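Local coordinates for protein acetyl xylan esterase (PDB 6AGQ) that probably removes acetyl groups from acetylated xylan, as a cold-active acetyl xylan esterase of the alpha/beta-hydrolase clan, at residues E243-V246 with Y247-L250; L165-V168 with C169-E172. All coordinates share one frame; numbering follows the deposited sequence.

Two local contacts in one chain, one within a helix and one where a helix passes into a turn, illustrate how near neighbours in sequence lock a helix to itself, once along most of a short helix and once at the C-terminal end of a long one. Contact 2 comes first along the chain, in the last turn of helix 153-170, which packs on the central strands 86-92, 114-118 and 179-184 of the mixed sheet. Contact 1 follows in helix 243-251, packed against helices 214-219 and 226-236. Their centres lie 35 Å apart, on opposite sides of the chain's centre, and their nearest atoms are about 19 Å apart. One therefore belongs to the alpha/beta-hydrolase core, the other to a helical region.

Contact 1 (E243-V246 with Y247-L250); sequences EEQV and YRTL
Regular i to i+4 backbone bonds wind residues 243-250 into one alpha-helix, from Tyr-247 N to Glu-243 O, 3.0 Å, through to Leu-250 N and Val-246 O. On this frame sits a chain of polar side chains one turn apart. Arg-248 is its centre: NH2 reaches Glu-244 OE1 at 2.9 Å, a salt bridge lying nearly in the guanidinium plane and using the carboxylate's anti lone pair. Arg-248 NH1 meets Gln-245 OE1 at 2.7 Å, but from above the amide's carbonyl plane, and the amide stands 83° from the guanidinium. Both bonds limit the turning of the guanidinium, one face of which lies over Gln-245 CA and Glu-244 O. The sharp bend of Gln-245 at chi2, 48°, turns its amide along the helix toward the next turn, where Gln-245 NE2 donates to Thr-249 OG1 at 3.0 Å. That hydroxyl also bonds to Ile-146 O, tying the helix to a neighbouring loop.

Another side of the helix is apolar. Val-246 and Leu-250 lie side by side, CG1 to CD1 4.0 Å, facing helix 226-236, while Tyr-247 packs on Phe-233 and Val-218, its side chain about 4 Å from a bound zinc ion. Glu-243 OE2 forms a salt bridge with Arg-215. A water accepts from both Gln-245 NE2, at 3.2 Å, and Arg-248 NE, at 3.3 Å.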
# COMPACT_ATOMS: atom_id res chain seq x y z
N GLU A 243 -10.39 -31.56 -2.44
CA GLU A 243 -9.37 -31.16 -1.46
C GLU A 243 -8.61 -32.35 -0.96
O GLU A 243 -7.43 -32.23 -0.61
CB GLU A 243 -9.93 -30.36 -0.26
CG GLU A 243 -10.86 -31.11 0.74
CD GLU A 243 -10.19 -32.02 1.82
OE1 GLU A 243 -10.90 -32.93 2.35
OE2 GLU A 243 -9.00 -31.86 2.17
N GLU A 244 -9.29 -33.50 -0.87
CA GLU A 244 -8.70 -34.71 -0.27
C GLU A 244 -7.55 -35.23 -1.16
O GLU A 244 -6.45 -35.39 -0.72
CB GLU A 244 -9.79 -35.78 -0.05
CG GLU A 244 -9.41 -36.87 0.93
CD GLU A 244 -10.29 -38.13 0.82
OE1 GLU A 244 -9.73 -39.18 0.47
OE2 GLU A 244 -11.53 -38.07 1.07
N GLN A 245 -7.82 -35.43 -2.44
CA GLN A 245 -6.77 -35.72 -3.42
C GLN A 245 -5.67 -34.65 -3.42
O GLN A 245 -4.49 -34.99 -3.41
CB GLN A 245 -7.37 -35.93 -4.81
CG GLN A 245 -6.42 -36.50 -5.87
CD GLN A 245 -5.64 -37.72 -5.40
OE1 GLN A 245 -6.23 -38.78 -5.20
NE2 GLN A 245 -4.29 -37.58 -5.20
N VAL A 246 -6.01 -33.37 -3.37
CA VAL A 246 -4.94 -32.34 -3.39
C VAL A 246 -3.96 -32.53 -2.22
O VAL A 246 -2.76 -32.64 -2.46
CB VAL A 246 -5.50 -30.91 -3.44
CG1 VAL A 246 -4.40 -29.89 -3.23
CG2 VAL A 246 -6.17 -30.63 -4.77
N TYR A 247 -4.44 -32.68 -0.97
CA TYR A 247 -3.56 -32.79 0.18
C TYR A 247 -2.96 -34.17 0.34
O TYR A 247 -1.88 -34.31 0.93
CB TYR A 247 -4.23 -32.29 1.48
CG TYR A 247 -4.50 -30.79 1.43
CD1 TYR A 247 -3.45 -29.88 1.38
CD2 TYR A 247 -5.78 -30.28 1.35
CE1 TYR A 247 -3.67 -28.51 1.30
CE2 TYR A 247 -6.01 -28.91 1.26
CZ TYR A 247 -4.97 -28.03 1.28
OH TYR A 247 -5.17 -26.67 1.16
N ARG A 248 -3.62 -35.21 -0.15
CA ARG A 248 -2.96 -36.53 -0.19
C ARG A 248 -1.80 -36.54 -1.22
O ARG A 248 -0.76 -37.08 -0.93
CB ARG A 248 -3.96 -37.66 -0.44
CG ARG A 248 -3.29 -38.98 -0.84
CD ARG A 248 -4.28 -40.12 -0.83
NE ARG A 248 -5.26 -39.97 -1.91
CZ ARG A 248 -6.54 -39.61 -1.77
NH1 ARG A 248 -7.32 -39.52 -2.85
NH2 ARG A 248 -7.07 -39.36 -0.57
N THR A 249 -1.95 -35.91 -2.38
CA THR A 249 -0.79 -35.70 -3.32
C THR A 249 0.37 -35.05 -2.59
O THR A 249 1.48 -35.54 -2.65
CB THR A 249 -1.16 -34.83 -4.54
OG1 THR A 249 -2.13 -35.51 -5.31
CG2 THR A 249 0.05 -34.51 -5.47
N LEU A 250 0.09 -33.96 -1.88
CA LEU A 250 1.13 -33.14 -1.26
C LEU A 250 1.81 -33.80 -0.05
O LEU A 250 3.00 -33.49 0.27
CB LEU A 250 0.57 -31.76 -0.91
CG LEU A 250 0.12 -30.88 -2.13
CD1 LEU A 250 -0.67 -29.62 -1.72
CD2 LEU A 250 1.30 -30.44 -2.96
O HOH W 1 -3.14 -40.48 -4.38

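Contact 2 (L165-V168 with C169-E172); sequences LDFV and CSRE
Arg-171 lays its guanidinium over one face of the Phe-167 ring, the two planes only 12° apart. Phe-167 CE1 lies over the centre of the guanidinium, 3.6 Å from Arg-171 CZ, while NE sits above the ring toward its rim. The aliphatic part joins in, with Arg-171 CD 3.7 Å from Phe-167 CZ. Two bends in the arginine make this overlap possible: chi2 of -62° and chi3 of 92° fold the chain back over the helix end instead of letting it run outward.

Ser-170 fixes the rotation of the guanidinium laid over the ring. Ser-170 OG lies at the edge of that group, in plane, and takes bonds side-on from two nitrogens, Arg-171 NH2 at 3.0 Å and Arg-171 NE at 3.2 Å. Ser-170 OG also donates to Phe-167 O, 2.6 Å away, reached because OG stands between the backbone N and the carbonyl carbon. Three bonds thus grip one oxygen and link arginine, serine and the last helical turn. Were Arg-171 an alanine, Ser-170 OG would probably lose both its guanidinium donors and this face of the Phe-167 ring its cover.

The backbone is tightening here. Cys-169 N still bonds to Leu-165 O, and Ser-170 N to Asp-166 O, but Arg-171 N turns to Val-168 O at 3.1 Å, its bond to Phe-167 O being weak. Beneath, Val-168 packs on Val-88, Val-90 and Leu-116, while Asp-166 forms a salt bridge with Arg-200. The change from i to i+4 to i to i+3 bonding is typical of a helix C-terminus, here that of a helix packed on the central sheet of an alpha/beta-hydrolase fold.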
# COMPACT_ATOMS: atom_id res chain seq x y z
N LEU A 165 23.46 -35.84 -4.83
CA LEU A 165 24.31 -36.61 -3.89
C LEU A 165 25.07 -37.71 -4.65
O LEU A 165 26.22 -37.94 -4.32
CB LEU A 165 23.50 -37.26 -2.79
CG LEU A 165 22.51 -36.35 -2.07
CD1 LEU A 165 21.57 -37.18 -1.18
CD2 LEU A 165 23.22 -35.24 -1.31
N ASP A 166 24.45 -38.34 -5.66
CA ASP A 166 25.16 -39.29 -6.59
C ASP A 166 26.31 -38.56 -7.30
O ASP A 166 27.36 -39.12 -7.49
CB ASP A 166 24.26 -39.89 -7.75
CG ASP A 166 23.03 -40.74 -7.27
OD1 ASP A 166 22.97 -41.13 -6.09
OD2 ASP A 166 22.12 -41.04 -8.10
N PHE A 167 26.07 -37.33 -7.74
CA PHE A 167 27.16 -36.57 -8.39
C PHE A 167 28.32 -36.31 -7.43
O PHE A 167 29.48 -36.63 -7.77
CB PHE A 167 26.73 -35.24 -8.98
CG PHE A 167 27.88 -34.43 -9.55
CD1 PHE A 167 28.40 -34.71 -10.80
CD2 PHE A 167 28.49 -33.39 -8.78
CE1 PHE A 167 29.49 -33.97 -11.29
CE2 PHE A 167 29.55 -32.64 -9.26
CZ PHE A 167 30.06 -32.92 -10.52
N VAL A 168 28.05 -35.75 -6.25
CA VAL A 168 29.18 -35.46 -5.38
C VAL A 168 29.88 -36.74 -4.96
O VAL A 168 31.11 -36.72 -4.83
CB VAL A 168 28.89 -34.52 -4.18
CG1 VAL A 168 28.45 -33.16 -4.69
CG2 VAL A 168 27.93 -35.08 -3.14
N CYS A 169 29.14 -37.83 -4.75
CA CYS A 169 29.78 -39.12 -4.35
C CYS A 169 30.62 -39.75 -5.47
O CYS A 169 31.62 -40.41 -5.21
CB CYS A 169 28.75 -40.12 -3.86
SG CYS A 169 28.13 -39.62 -2.26
N SER A 170 30.22 -39.51 -6.72
CA SER A 170 31.10 -39.85 -7.85
C SER A 170 32.42 -39.05 -7.97
O SER A 170 33.30 -39.47 -8.74
CB SER A 170 30.34 -39.71 -9.17
OG SER A 170 30.27 -38.34 -9.54
N ARG A 171 32.59 -37.92 -7.27
CA ARG A 171 33.88 -37.19 -7.31
C ARG A 171 34.88 -37.93 -6.44
O ARG A 171 34.61 -38.25 -5.30
CB ARG A 171 33.76 -35.72 -6.84
CG ARG A 171 32.68 -34.89 -7.56
CD ARG A 171 32.93 -34.76 -9.07
NE ARG A 171 32.27 -35.80 -9.85
CZ ARG A 171 32.45 -36.06 -11.15
NH1 ARG A 171 33.27 -35.35 -11.87
NH2 ARG A 171 31.75 -37.02 -11.73
N GLU A 172 36.05 -38.23 -6.98
CA GLU A 172 37.01 -39.05 -6.24
C GLU A 172 37.59 -38.34 -5.02
O GLU A 172 37.82 -38.96 -4.00
CB GLU A 172 38.09 -39.60 -7.17
CG GLU A 172 37.51 -40.59 -8.19
CD GLU A 172 37.06 -41.96 -7.61
OE1 GLU A 172 37.47 -42.37 -6.47
OE2 GLU A 172 36.28 -42.64 -8.33